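Local atomic coordinates of 2',5'-phosphodiesterase 12 (Homo sapiens, PDB entry 4Z0V), a protein that belongs to the endonuclease/exonuclease/phosphatase family and pairs a magnesium-containing domain of that fold with an N-terminal E-set-like domain. Residues Thr381-Gly386 / Pro410-Val415. Sequence-based numbering, arbitrary orientation.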
ATOM      1  N   THR A 381      -9.691  -7.772   8.771  1.00 12.43           N
ATOM      2  CA  THR A 381      -9.083  -6.802   7.847  1.00 12.85           C
ATOM      3  C   THR A 381      -9.377  -7.273   6.418  1.00 15.89           C
ATOM      4  O   THR A 381      -9.006  -6.616   5.456  1.00 14.10           O
ATOM      5  CB  THR A 381      -7.566  -6.637   8.104  1.00 16.72           C
ATOM      6  OG1 THR A 381      -6.916  -7.872   7.828  1.00 12.91           O
ATOM      7  CG2 THR A 381      -7.248  -6.212   9.539  1.00 15.74           C
ATOM      8  N   ASN A 382      -9.995  -8.445   6.290  1.00 11.88           N
ATOM      9  CA  ASN A 382     -10.378  -9.040   5.023  1.00 10.20           C
ATOM     10  C   ASN A 382     -11.796  -9.562   5.193  1.00 13.62           C
ATOM     11  O   ASN A 382     -12.039 -10.286   6.153  1.00 14.08           O
ATOM     12  CB  ASN A 382      -9.397 -10.133   4.638  1.00  8.50           C
ATOM     13  CG  ASN A 382      -9.789 -10.934   3.406  1.00 24.16           C
ATOM     14  OD1 ASN A 382     -10.000 -12.120   3.486  1.00 29.56           O
ATOM     15  ND2 ASN A 382      -9.772 -10.339   2.228  1.00 19.98           N
ATOM     16  N   TYR A 383     -12.750  -9.134   4.337  1.00 10.72           N
ATOM     17  CA  TYR A 383     -14.150  -9.569   4.550  1.00 10.32           C
ATOM     18  C   TYR A 383     -14.809  -9.862   3.206  1.00 13.93           C
ATOM     19  O   TYR A 383     -15.162  -8.941   2.468  1.00 12.67           O
ATOM     20  CB  TYR A 383     -14.912  -8.485   5.324  1.00 11.50           C
ATOM     21  CG  TYR A 383     -16.245  -8.963   5.853  1.00 13.21           C
ATOM     22  CD1 TYR A 383     -17.377  -8.971   5.042  1.00 14.24           C
ATOM     23  CD2 TYR A 383     -16.363  -9.470   7.145  1.00 15.06           C
ATOM     24  CE1 TYR A 383     -18.608  -9.403   5.525  1.00 14.36           C
ATOM     25  CE2 TYR A 383     -17.585  -9.935   7.629  1.00 15.87           C
ATOM     26  CZ  TYR A 383     -18.701  -9.909   6.807  1.00 22.29           C
ATOM     27  OH  TYR A 383     -19.904 -10.400   7.239  1.00 19.36           O
ATOM     28  N   VAL A 384     -14.933 -11.142   2.878  1.00 11.55           N
ATOM     29  CA  VAL A 384     -15.476 -11.553   1.578  1.00 11.59           C
ATOM     30  C   VAL A 384     -16.607 -12.574   1.785  1.00 18.85           C
ATOM     31  O   VAL A 384     -16.863 -12.980   2.914  1.00 19.70           O
ATOM     32  CB  VAL A 384     -14.359 -12.107   0.650  1.00 15.06           C
ATOM     33  CG1 VAL A 384     -13.401 -10.998   0.255  1.00 14.74           C
ATOM     34  CG2 VAL A 384     -13.594 -13.268   1.303  1.00 14.99           C
ATOM     35  N   GLY A 385     -17.274 -12.949   0.712  1.00 17.32           N
ATOM     36  CA  GLY A 385     -18.289 -13.992   0.803  1.00 18.35           C
ATOM     37  C   GLY A 385     -17.569 -15.284   1.146  1.00 25.14           C
ATOM     38  O   GLY A 385     -16.619 -15.659   0.455  1.00 26.14           O
ATOM     39  N   GLY A 386     -17.929 -15.892   2.267  1.00 22.70           N
ATOM     40  CA  GLY A 386     -17.325 -17.157   2.683  1.00 22.12           C
ATOM     41  C   GLY A 386     -16.120 -17.078   3.600  1.00 22.98           C
ATOM     42  O   GLY A 386     -15.654 -18.113   4.084  1.00 21.33           O
ATOM     43  N   PRO A 410     -13.773   0.665   9.233  1.00 13.72           N
ATOM     44  CA  PRO A 410     -15.206   0.926   8.991  1.00 12.26           C
ATOM     45  C   PRO A 410     -16.079   0.047   9.880  1.00 18.74           C
ATOM     46  O   PRO A 410     -15.646  -1.047  10.288  1.00 17.57           O
ATOM     47  CB  PRO A 410     -15.402   0.509   7.518  1.00 13.69           C
ATOM     48  CG  PRO A 410     -14.056   0.616   6.901  1.00 19.37           C
ATOM     49  CD  PRO A 410     -13.093   0.206   7.999  1.00 15.49           C
ATOM     50  N   SER A 411     -17.298   0.500  10.177  1.00 14.37           N
ATOM     51  CA  SER A 411     -18.195  -0.330  11.009  1.00 14.34           C
ATOM     52  C   SER A 411     -18.628  -1.599  10.260  1.00 17.63           C
ATOM     53  O   SER A 411     -18.598  -1.649   9.027  1.00 15.43           O
ATOM     54  CB  SER A 411     -19.439   0.469  11.392  1.00 16.51           C
ATOM     55  OG  SER A 411     -20.219   0.643  10.217  1.00 16.49           O
ATOM     56  N   HIS A 412     -19.117  -2.599  11.000  1.00 17.24           N
ATOM     57  CA  HIS A 412     -19.610  -3.819  10.389  1.00 17.36           C
ATOM     58  C   HIS A 412     -20.808  -3.496   9.469  1.00 18.32           C
ATOM     59  O   HIS A 412     -20.957  -4.129   8.430  1.00 16.28           O
ATOM     60  CB  HIS A 412     -19.971  -4.852  11.473  1.00 19.25           C
ATOM     61  CG  HIS A 412     -20.291  -6.201  10.915  1.00 22.89           C
ATOM     62  ND1 HIS A 412     -19.313  -6.989  10.328  1.00 24.96           N
ATOM     63  CD2 HIS A 412     -21.481  -6.844  10.827  1.00 24.92           C
ATOM     64  CE1 HIS A 412     -19.927  -8.088   9.918  1.00 24.52           C
ATOM     65  NE2 HIS A 412     -21.235  -8.042  10.186  1.00 24.87           N
ATOM     66  N   GLU A 413     -21.638  -2.483   9.829  1.00 16.86           N
ATOM     67  CA  GLU A 413     -22.774  -2.076   8.978  1.00 17.56           C
ATOM     68  C   GLU A 413     -22.265  -1.552   7.618  1.00 19.89           C
ATOM     69  O   GLU A 413     -22.779  -1.953   6.571  1.00 18.80           O
ATOM     70  CB  GLU A 413     -23.640  -1.015   9.677  1.00 19.66           C
ATOM     71  N   GLU A 414     -21.185  -0.744   7.641  1.00 17.23           N
ATOM     72  CA  GLU A 414     -20.560  -0.206   6.433  1.00 15.74           C
ATOM     73  C   GLU A 414     -19.970  -1.322   5.568  1.00 19.08           C
ATOM     74  O   GLU A 414     -20.098  -1.289   4.353  1.00 20.29           O
ATOM     75  CB  GLU A 414     -19.449   0.776   6.823  1.00 16.27           C
ATOM     76  CG  GLU A 414     -19.946   2.153   7.219  1.00 24.09           C
ATOM     77  CD  GLU A 414     -18.781   3.092   7.434  1.00 36.46           C
ATOM     78  OE1 GLU A 414     -18.063   2.939   8.448  1.00 26.44           O
ATOM     79  OE2 GLU A 414     -18.563   3.960   6.561  1.00 31.01           O
ATOM     80  N   VAL A 415     -19.348  -2.318   6.205  1.00 13.86           N
ATOM     81  CA  VAL A 415     -18.697  -3.421   5.532  1.00 12.80           C
ATOM     82  C   VAL A 415     -19.735  -4.331   4.876  1.00 18.62           C
ATOM     83  O   VAL A 415     -19.447  -4.886   3.817  1.00 17.47           O
ATOM     84  CB  VAL A 415     -17.785  -4.198   6.538  1.00 14.97           C
ATOM     85  CG1 VAL A 415     -17.338  -5.544   5.975  1.00 13.86           C
ATOM     86  CG2 VAL A 415     -16.568  -3.365   6.909  1.00 14.94           C
TER
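Tyr383 on the short strand 382-384 faces the first turn of helix 412-416, and the backbones come closest at Tyr383 and Val415, whose CA atoms are 7.7 Å apart. No hydrogen bond joins the two segments. Three side chains make the contact, and it buries 139 Å² in all. The CA-CB bond of Tyr383 points toward the helix, and with chi1 at -167° CG stands beside the carbonyl carbon, where Val415 can cover the ring. Val415 places one methyl over a face of this ring. Val415 CG1 is 3.6 Å from Tyr383 CD1. Val415 CG1 also lies 3.9 Å from the centroid of the Tyr383 ring, 29° off its normal, a CH-pi contact. His412 meets the far end of the tyrosine, one helical turn before Val415. His412 CE1 approaches Tyr383 OH at 3.5 Å, and the hydroxyl sits at the edge of the imidazole, near its plane. The planes of the Tyr383 and His412 rings stand at 82°, with centroids 5.5 Å apart, an oblique aromatic pair. The imidazole is also tied down from outside: His412 ND1 is hydrogen-bonded to Tyr380 OH. The rings of Tyr380 and His388 also meet Tyr383, so the tyrosine belongs to a larger aromatic cluster. The helix start is a capping box. Glu414 N donates to Ser411 OG over 3.1 Å, and Ser411 N donates to Glu414 OE1, also over 3.1 Å. These reciprocal bonds close the first turn, on which His412 and Val415 lie. A classic beta bulge sets Thr381 and Asn382 together opposite Gly389 of strand 387-397. Within the endonuclease/exonuclease/phosphatase fold, the contact joins strand 382-384, antiparallel to 387-397 in the mixed sheet, to the capping-box start of helix 412-416, with the Tyr383 side chain about 12 Å from the bound magnesium ion.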